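Local coordinates for hydroalkoxylation enzyme phnH (Penicillium herquei, PDB 6JJT), which catalyses the enantioselective intramolecular hydroalkoxylation that closes a prenylated phenalenone to (2'R)-atrovenetin in fungal herqueinone biosynthesis, at residues 48-53 / 75-80; 63-68 / 90-95; 82-87 / 106-111. One frame throughout, in Å; residues are numbered along the deposited sequence.

Contact 1: 48-53 / 75-80; sequences QIKALQ and LSTRGA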
loop_
_atom_site.group_PDB
_atom_site.type_symbol
_atom_site.label_atom_id
_atom_site.label_comp_id
_atom_site.label_asym_id
_atom_site.label_seq_id
_atom_site.Cartn_x
_atom_site.Cartn_y
_atom_site.Cartn_z
ATOM N N GLN D 48 -12.286 -1.839 -15.748
ATOM C CA GLN D 48 -10.958 -2.435 -15.697
ATOM C C GLN D 48 -10.969 -3.955 -15.490
ATOM O O GLN D 48 -11.987 -4.507 -15.073
ATOM C CB GLN D 48 -10.134 -1.778 -14.590
ATOM C CG GLN D 48 -10.610 -2.110 -13.182
ATOM C CD GLN D 48 -11.532 -1.053 -12.636
ATOM O OE1 GLN D 48 -11.316 0.146 -12.855
ATOM N NE2 GLN D 48 -12.556 -1.450 -11.891
ATOM N N ILE D 49 -9.825 -4.616 -15.824
ATOM C CA ILE D 49 -9.485 -6.029 -15.584
ATOM C C ILE D 49 -8.346 -6.172 -14.568
ATOM O O ILE D 49 -7.217 -5.753 -14.820
ATOM C CB ILE D 49 -9.033 -6.770 -16.850
ATOM C CG1 ILE D 49 -10.156 -6.746 -17.878
ATOM C CG2 ILE D 49 -8.553 -8.189 -16.545
ATOM C CD1 ILE D 49 -11.425 -6.479 -17.157
ATOM N N LYS D 50 -8.615 -6.878 -13.448
ATOM C CA LYS D 50 -7.697 -6.956 -12.293
ATOM C C LYS D 50 -7.253 -8.410 -12.099
ATOM O O LYS D 50 -8.128 -9.314 -12.102
ATOM C CB LYS D 50 -8.338 -6.413 -11.012
ATOM C CG LYS D 50 -8.841 -4.964 -11.127
ATOM C CD LYS D 50 -9.252 -4.499 -9.750
ATOM C CE LYS D 50 -10.192 -3.313 -9.786
ATOM N NZ LYS D 50 -10.467 -2.906 -8.376
ATOM N N ALA D 51 -5.946 -8.656 -11.942
ATOM C CA ALA D 51 -5.406 -10.002 -11.837
ATOM C C ALA D 51 -4.331 -10.070 -10.774
ATOM O O ALA D 51 -3.668 -9.070 -10.423
ATOM C CB ALA D 51 -4.815 -10.412 -13.170
ATOM N N LEU D 52 -4.150 -11.279 -10.245
ATOM C CA LEU D 52 -3.038 -11.616 -9.379
ATOM C C LEU D 52 -2.185 -12.653 -10.100
ATOM O O LEU D 52 -2.781 -13.556 -10.756
ATOM C CB LEU D 52 -3.550 -12.193 -8.049
ATOM C CG LEU D 52 -2.441 -12.718 -7.109
ATOM C CD1 LEU D 52 -2.797 -12.549 -5.625
ATOM C CD2 LEU D 52 -2.090 -14.188 -7.365
ATOM N N GLN D 53 -0.849 -12.522 -10.082
ATOM C CA GLN D 53 0.036 -13.448 -10.765
ATOM C C GLN D 53 1.237 -13.706 -9.865
ATOM O O GLN D 53 1.894 -12.767 -9.414
ATOM C CB GLN D 53 0.475 -12.829 -12.082
ATOM C CG GLN D 53 1.258 -13.807 -12.951
ATOM C CD GLN D 53 1.407 -13.358 -14.380
ATOM O OE1 GLN D 53 1.596 -12.193 -14.649
ATOM N NE2 GLN D 53 1.357 -14.303 -15.315
ATOM N N LEU D 75 0.165 -7.705 -8.630
ATOM C CA LEU D 75 -1.232 -7.357 -8.838
ATOM C C LEU D 75 -1.309 -6.366 -9.969
ATOM O O LEU D 75 -0.518 -5.387 -9.999
ATOM C CB LEU D 75 -1.778 -6.687 -7.566
ATOM C CG LEU D 75 -1.921 -7.569 -6.320
ATOM C CD1 LEU D 75 -2.399 -6.747 -5.129
ATOM C CD2 LEU D 75 -2.894 -8.710 -6.555
ATOM N N SER D 76 -2.174 -6.591 -10.954
ATOM C CA SER D 76 -2.180 -5.705 -12.114
ATOM C C SER D 76 -3.613 -5.279 -12.393
ATOM O O SER D 76 -4.566 -6.002 -12.113
ATOM C CB SER D 76 -1.573 -6.375 -13.287
ATOM O OG SER D 76 -2.332 -7.528 -13.630
ATOM N N THR D 77 -3.777 -4.079 -12.912
ATOM C CA THR D 77 -5.082 -3.602 -13.369
ATOM C C THR D 77 -4.952 -2.992 -14.764
ATOM O O THR D 77 -4.158 -2.035 -14.922
ATOM C CB THR D 77 -5.619 -2.510 -12.442
ATOM O OG1 THR D 77 -5.872 -3.104 -11.171
ATOM C CG2 THR D 77 -6.937 -1.924 -12.921
ATOM N N ARG D 78 -5.704 -3.545 -15.702
ATOM C CA ARG D 78 -5.793 -2.971 -17.038
ATOM C C ARG D 78 -7.093 -2.188 -17.095
ATOM O O ARG D 78 -8.150 -2.796 -17.007
ATOM C CB ARG D 78 -5.858 -4.096 -18.069
ATOM C CG ARG D 78 -5.902 -3.534 -19.492
ATOM C CD ARG D 78 -6.129 -4.480 -20.656
ATOM N NE ARG D 78 -5.001 -5.359 -20.951
ATOM C CZ ARG D 78 -3.984 -5.042 -21.754
ATOM N NH1 ARG D 78 -3.009 -5.914 -21.960
ATOM N NH2 ARG D 78 -3.947 -3.857 -22.345
ATOM N N GLY D 79 -7.029 -0.851 -17.281
ATOM C CA GLY D 79 -8.258 -0.048 -17.299
ATOM C C GLY D 79 -8.844 -0.011 -18.712
ATOM O O GLY D 79 -8.140 -0.302 -19.681
ATOM N N ALA D 80 -10.144 0.349 -18.799
ATOM C CA ALA D 80 -10.813 0.594 -20.075
ATOM C C ALA D 80 -10.089 1.697 -20.854
ATOM O O ALA D 80 -10.156 1.746 -22.087
ATOM C CB ALA D 80 -12.260 0.961 -19.850
HETATM O O HOH W 1 -4.684 -7.176 -15.221
HETATM O O HOH W 2 -0.957 -9.518 -12.048
#
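Q48 opens the pairing by laying its CB 3.6 Å from T77 CG2, while its backbone faces G79 in a non-hydrogen-bonded pair. Its amide bends away, Q48 OE1 bonding to NE2 of the Q48 of a neighbouring subunit. Next comes I49, gripped with R78 by two nearly straight bonds: I49 N to R78 O is 2.7 Å and the return bond, R78 N to I49 O, 2.8 Å. K50 runs beside T77, both side chains pointing the same way, and K50 CG meets T77 OG1 at 3.5 Å. These pairs lie toward the open end of the antiparallel beta hairpin of strands 48-61 and 67-79, in the eight-stranded barrel. A51 repeats the doubly bonded pattern with S76, through A51 N to S76 O and S76 N to A51 O. On the face of I49, A51 and S76, S76 OG sits between its backbone N and carbonyl carbon (chi1 62°) and reaches two waters; one donates to I49 O at 2.9 Å, the other weakly to A51 O. L52 returns to the face of K50 and T77, where its CB lies 3.8 Å from CD2 of L75; L101 and H89 of a different neighbouring subunit pack on L52 and L75 respectively.

Contact 2: 63-68 / 90-95; sequences PNFDGT and YLIQTS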
loop_
_atom_site.group_PDB
_atom_site.type_symbol
_atom_site.label_atom_id
_atom_site.label_comp_id
_atom_site.label_asym_id
_atom_site.label_seq_id
_atom_site.Cartn_x
_atom_site.Cartn_y
_atom_site.Cartn_z
ATOM N N PRO D 63 26.359 -6.392 -13.059
ATOM C CA PRO D 63 27.666 -6.124 -12.444
ATOM C C PRO D 63 27.705 -5.940 -10.925
ATOM O O PRO D 63 28.780 -5.872 -10.344
ATOM C CB PRO D 63 28.099 -4.826 -13.149
ATOM C CG PRO D 63 26.813 -4.146 -13.594
ATOM C CD PRO D 63 25.856 -5.278 -13.878
ATOM N N ASN D 64 26.530 -5.882 -10.282
ATOM C CA ASN D 64 26.435 -5.396 -8.914
ATOM C C ASN D 64 26.000 -6.528 -7.981
ATOM O O ASN D 64 26.474 -6.634 -6.846
ATOM C CB ASN D 64 25.426 -4.245 -8.809
ATOM C CG ASN D 64 25.736 -3.035 -9.672
ATOM O OD1 ASN D 64 26.560 -2.188 -9.319
ATOM N ND2 ASN D 64 25.029 -2.898 -10.774
ATOM N N PHE D 65 25.047 -7.336 -8.471
ATOM C CA PHE D 65 24.498 -8.455 -7.722
ATOM C C PHE D 65 23.908 -9.446 -8.726
ATOM O O PHE D 65 23.427 -9.079 -9.803
ATOM C CB PHE D 65 23.532 -7.968 -6.627
ATOM C CG PHE D 65 22.354 -7.174 -7.133
ATOM C CD1 PHE D 65 22.420 -5.792 -7.307
ATOM C CD2 PHE D 65 21.153 -7.810 -7.420
ATOM C CE1 PHE D 65 21.325 -5.077 -7.788
ATOM C CE2 PHE D 65 20.061 -7.097 -7.903
ATOM C CZ PHE D 65 20.142 -5.727 -8.088
ATOM N N ASP D 66 23.982 -10.723 -8.371
ATOM C CA ASP D 66 23.360 -11.755 -9.173
ATOM C C ASP D 66 22.736 -12.766 -8.221
ATOM O O ASP D 66 23.150 -12.861 -7.067
ATOM C CB ASP D 66 24.387 -12.410 -10.089
ATOM C CG ASP D 66 25.307 -13.288 -9.271
ATOM O OD1 ASP D 66 25.805 -12.795 -8.225
ATOM O OD2 ASP D 66 25.470 -14.463 -9.643
ATOM N N GLY D 67 21.782 -13.534 -8.747
ATOM C CA GLY D 67 21.080 -14.492 -7.916
ATOM C C GLY D 67 19.783 -14.997 -8.541
ATOM O O GLY D 67 19.657 -15.088 -9.761
ATOM N N THR D 68 18.839 -15.340 -7.650
ATOM C CA THR D 68 17.585 -15.848 -8.167
ATOM C C THR D 68 16.432 -15.192 -7.408
ATOM O O THR D 68 16.605 -14.694 -6.301
ATOM C CB THR D 68 17.515 -17.383 -8.051
ATOM O OG1 THR D 68 17.539 -17.674 -6.660
ATOM C CG2 THR D 68 18.708 -18.077 -8.703
ATOM N N TYR D 90 8.809 -9.007 -4.621
ATOM C CA TYR D 90 9.440 -10.312 -4.755
ATOM C C TYR D 90 10.760 -10.280 -4.029
ATOM O O TYR D 90 11.275 -9.201 -3.690
ATOM C CB TYR D 90 9.594 -10.761 -6.219
ATOM C CG TYR D 90 10.380 -9.859 -7.139
ATOM C CD1 TYR D 90 11.747 -9.995 -7.308
ATOM C CD2 TYR D 90 9.720 -8.873 -7.876
ATOM C CE1 TYR D 90 12.443 -9.195 -8.198
ATOM C CE2 TYR D 90 10.403 -8.064 -8.786
ATOM C CZ TYR D 90 11.767 -8.259 -8.951
ATOM O OH TYR D 90 12.510 -7.517 -9.837
ATOM N N LEU D 91 11.290 -11.464 -3.746
ATOM C CA LEU D 91 12.507 -11.547 -2.940
ATOM C C LEU D 91 13.620 -12.140 -3.811
ATOM O O LEU D 91 13.454 -13.212 -4.409
ATOM C CB LEU D 91 12.135 -12.437 -1.743
ATOM C CG LEU D 91 13.085 -12.678 -0.577
ATOM C CD1 LEU D 91 14.380 -13.394 -0.881
ATOM C CD2 LEU D 91 13.104 -11.594 0.484
ATOM N N ILE D 92 14.747 -11.431 -3.859
ATOM C CA ILE D 92 15.968 -11.921 -4.508
ATOM C C ILE D 92 16.842 -12.530 -3.435
ATOM O O ILE D 92 17.064 -11.909 -2.392
ATOM C CB ILE D 92 16.721 -10.761 -5.206
ATOM C CG1 ILE D 92 15.904 -10.247 -6.385
ATOM C CG2 ILE D 92 18.115 -11.229 -5.662
ATOM C CD1 ILE D 92 16.516 -9.030 -7.068
ATOM N N GLN D 93 17.278 -13.762 -3.661
ATOM C CA GLN D 93 18.399 -14.262 -2.871
ATOM C C GLN D 93 19.651 -14.266 -3.764
ATOM O O GLN D 93 19.659 -14.881 -4.840
ATOM C CB GLN D 93 18.053 -15.637 -2.288
ATOM C CG GLN D 93 19.112 -16.137 -1.311
ATOM C CD GLN D 93 18.594 -17.275 -0.461
ATOM O OE1 GLN D 93 18.125 -17.127 0.675
ATOM N NE2 GLN D 93 18.631 -18.477 -1.021
ATOM N N THR D 94 20.698 -13.550 -3.333
ATOM C CA THR D 94 21.886 -13.443 -4.156
ATOM C C THR D 94 22.667 -14.754 -4.105
ATOM O O THR D 94 22.463 -15.567 -3.221
ATOM C CB THR D 94 22.763 -12.274 -3.677
ATOM O OG1 THR D 94 23.182 -12.607 -2.363
ATOM C CG2 THR D 94 22.048 -10.935 -3.643
ATOM N N SER D 95 23.638 -14.867 -5.025
ATOM C CA SER D 95 24.529 -16.034 -5.109
ATOM C C SER D 95 25.241 -16.296 -3.780
ATOM O O SER D 95 25.435 -17.449 -3.401
ATOM C CB SER D 95 25.524 -15.876 -6.234
ATOM O OG SER D 95 26.161 -14.620 -6.152
HETATM O O HOH W 3 20.066 -17.469 -5.416
#
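D66 and S95 meet at the open end of the hairpin of strands 67-79 and 84-94 in the antiparallel barrel, where the loop entering the first strand meets the loop leaving the second. The S95 hydroxyl donates to D66 OD1 at 2.8 Å, arriving on the syn side of the carboxylate but 27° out of its plane. Beside it the main chain adds a second link, S95 N to D66 O at 2.9 Å, so that D66 holds S95 by both side chain and backbone. Although CB of D66 points away, chi1 of 73°, with CG between the backbone N and the carbonyl carbon, brings the carboxylate back to S95.

One step inward G67 lies against T94, their CA atoms 4.0 Å apart, and G67 CA comes within 3.4 Å of Q93 O in a CA-H...O contact. T68 and Q93 then form a doubly bonded antiparallel pair, T68 N to Q93 O and Q93 N to T68 O.

On the buried side F65 CE2 touches I92 CD1 at 4.1 Å, the two side chains crossing at about a right angle. F65 also touches I60, Y122 and L125, and its ring meets that of F30, while V102 touches the isoleucine. T94 CA approaches D66 O at 3.2 Å in a CA-H...O contact, with CB close by; the T94 hydroxyl is bonded to OD1 of D96, just past S95, and to the backbone N of A98. At the outer edge a water spans the pair of strands, donating to Q93 O at 2.7 Å and lying 2.8 Å from T68 OG1.

Contact 3: 82-87 / 106-111; sequences GTIRAD and AAIPYV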
loop_
_atom_site.group_PDB
_atom_site.type_symbol
_atom_site.label_atom_id
_atom_site.label_comp_id
_atom_site.label_asym_id
_atom_site.label_seq_id
_atom_site.Cartn_x
_atom_site.Cartn_y
_atom_site.Cartn_z
ATOM N N GLY D 82 -6.996 1.989 -21.235
ATOM C CA GLY D 82 -5.774 1.513 -21.862
ATOM C C GLY D 82 -4.555 1.464 -20.929
ATOM O O GLY D 82 -3.499 0.974 -21.324
ATOM N N THR D 83 -4.644 2.044 -19.735
ATOM C CA THR D 83 -3.489 2.045 -18.848
ATOM C C THR D 83 -3.352 0.636 -18.237
ATOM O O THR D 83 -4.372 0.025 -17.894
ATOM C CB THR D 83 -3.712 3.054 -17.711
ATOM O OG1 THR D 83 -4.162 4.289 -18.288
ATOM C CG2 THR D 83 -2.508 3.280 -16.820
ATOM N N ILE D 84 -2.125 0.144 -18.009
ATOM C CA ILE D 84 -1.897 -1.076 -17.239
ATOM C C ILE D 84 -0.997 -0.750 -16.053
ATOM O O ILE D 84 0.195 -0.398 -16.210
ATOM C CB ILE D 84 -1.219 -2.151 -18.096
ATOM C CG1 ILE D 84 -1.988 -2.439 -19.396
ATOM C CG2 ILE D 84 -1.070 -3.380 -17.228
ATOM C CD1 ILE D 84 -1.176 -3.198 -20.456
ATOM N N ARG D 85 -1.557 -0.787 -14.839
ATOM C CA ARG D 85 -0.791 -0.484 -13.640
ATOM C C ARG D 85 -0.447 -1.804 -12.941
ATOM O O ARG D 85 -1.288 -2.719 -12.932
ATOM C CB ARG D 85 -1.631 0.387 -12.717
ATOM C CG ARG D 85 -1.910 1.782 -13.270
ATOM C CD ARG D 85 -2.480 2.682 -12.214
ATOM N NE ARG D 85 -2.540 4.063 -12.754
ATOM C CZ ARG D 85 -3.571 4.591 -13.416
ATOM N NH1 ARG D 85 -3.448 5.822 -13.872
ATOM N NH2 ARG D 85 -4.648 3.880 -13.703
ATOM N N ALA D 86 0.777 -1.951 -12.439
ATOM C CA ALA D 86 1.101 -3.183 -11.728
ATOM C C ALA D 86 1.892 -2.825 -10.503
ATOM O O ALA D 86 2.626 -1.831 -10.475
ATOM C CB ALA D 86 1.817 -4.201 -12.614
ATOM N N ASP D 87 1.744 -3.608 -9.436
ATOM C CA ASP D 87 2.517 -3.471 -8.202
ATOM C C ASP D 87 2.940 -4.859 -7.742
ATOM O O ASP D 87 2.048 -5.739 -7.657
ATOM C CB ASP D 87 1.650 -2.840 -7.122
ATOM C CG ASP D 87 1.312 -1.372 -7.397
ATOM O OD1 ASP D 87 2.161 -0.507 -7.054
ATOM O OD2 ASP D 87 0.216 -1.102 -7.976
ATOM N N ALA D 106 4.491 0.002 -11.491
ATOM C CA ALA D 106 4.704 0.109 -12.930
ATOM C C ALA D 106 3.531 0.748 -13.628
ATOM O O ALA D 106 2.401 0.473 -13.282
ATOM C CB ALA D 106 4.963 -1.273 -13.519
ATOM N N ALA D 107 3.821 1.610 -14.624
ATOM C CA ALA D 107 2.897 1.935 -15.690
ATOM C C ALA D 107 3.379 1.147 -16.892
ATOM O O ALA D 107 4.299 1.578 -17.607
ATOM C CB ALA D 107 2.927 3.443 -15.951
ATOM N N ILE D 108 2.900 -0.093 -17.003
ATOM C CA ILE D 108 3.522 -1.063 -17.895
ATOM C C ILE D 108 3.609 -0.428 -19.286
ATOM O O ILE D 108 2.655 0.167 -19.778
ATOM C CB ILE D 108 2.656 -2.351 -17.884
ATOM C CG1 ILE D 108 2.718 -3.112 -16.547
ATOM C CG2 ILE D 108 2.902 -3.311 -19.073
ATOM C CD1 ILE D 108 4.052 -3.728 -16.239
ATOM N N PRO D 109 4.763 -0.584 -19.983
ATOM C CA PRO D 109 5.864 -1.462 -19.609
ATOM C C PRO D 109 7.011 -0.857 -18.821
ATOM O O PRO D 109 8.080 -1.448 -18.761
ATOM C CB PRO D 109 6.411 -1.850 -21.007
ATOM C CG PRO D 109 6.248 -0.586 -21.819
ATOM C CD PRO D 109 4.919 -0.039 -21.345
ATOM N N TYR D 110 6.777 0.314 -18.200
ATOM C CA TYR D 110 7.816 0.997 -17.447
ATOM C C TYR D 110 7.701 0.683 -15.942
ATOM O O TYR D 110 6.601 0.880 -15.348
ATOM C CB TYR D 110 7.625 2.504 -17.642
ATOM C CG TYR D 110 7.509 2.907 -19.106
ATOM C CD1 TYR D 110 8.358 2.351 -20.086
ATOM C CD2 TYR D 110 6.540 3.796 -19.540
ATOM C CE1 TYR D 110 8.245 2.688 -21.431
ATOM C CE2 TYR D 110 6.407 4.122 -20.880
ATOM C CZ TYR D 110 7.267 3.584 -21.818
ATOM O OH TYR D 110 7.134 3.950 -23.141
ATOM N N VAL D 111 8.803 0.265 -15.347
ATOM C CA VAL D 111 8.802 -0.309 -14.003
ATOM C C VAL D 111 9.732 0.473 -13.100
ATOM O O VAL D 111 10.928 0.565 -13.354
ATOM C CB VAL D 111 9.216 -1.793 -14.047
ATOM C CG1 VAL D 111 9.107 -2.410 -12.640
ATOM C CG2 VAL D 111 8.380 -2.564 -15.057
HETATM O O HOH W 4 0.260 1.659 -18.696
#
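I84 and I108 make the apolar centre, their side chains crossing at an angle so that I84 CG2 lies 3.9 Å from I108 CG1. In I84 the methyl branch CG2 stands anti to the backbone N while CG1 takes the place beside it (chi1 -54°), and it is CG2 that meets the partner. The same I108 CG1 also reaches A86 CB, at 4.2 Å, and A86 in turn faces A106 across the strands with the two CB atoms 4.4 Å apart. Two isoleucines and two alanines thus form a small apolar patch, flanked on the neighbouring strand 67-79 by R78, touching I84, and S76, touching A86.

The backbones behind these side chains are joined by three hydrogen bonds. I108 N donates to I84 O at 2.8 Å, meeting the oxygen almost head-on, with a C=O...N angle of 167°. A86 and A106 exchange a pair of bonds, A86 N to A106 O and A106 N to A86 O, the latter more bent at the hydrogen (138°). Past I108 the chain turns through a cis peptide before P109, and Y110 N returns to A107 O at 2.8 Å.

At the polar edge a water accepts from I84 N at 2.9 Å and lies 3.0 Å from I108 O, linking these two atoms alongside the single direct bond of that pair. On the other face of the sheet R85 extends from CG to NE, with T83 CG2 over one face of its guanidinium; NH1 is bonded to F115 O of a neighbouring subunit, so the arginine serves the tetramer interface. The whole is the open end of an antiparallel beta hairpin, strands 84-94 and 99-107, leading through the type VIa beta turn A107-Y110 to strand 110-116 of the barrel.

Overall arrangement
Followed from the N terminus, the chain illustrates how an up-and-down barrel is built from successive hairpins. Contact 1 (48-53 with 75-80) closes the loop over strands 48-61 and 67-79. Contact 2 (63-68 with 90-95) opens inside that loop and closes beyond it, so the two cross while sharing strand 67-79; their centres lie about 28 Å apart, on opposite sides of the chain's centre. Contact 3 (82-87 with 106-111) begins after contact 1 has closed, crosses contact 2 through strand 84-94 and closes across the hairpin with 99-107, at the turn into 110-116. Contacts 1 and 3 touch directly, T77 N probably bonded to R85 O and L75 N to D87 O, joining four neighbouring strands into one sheet.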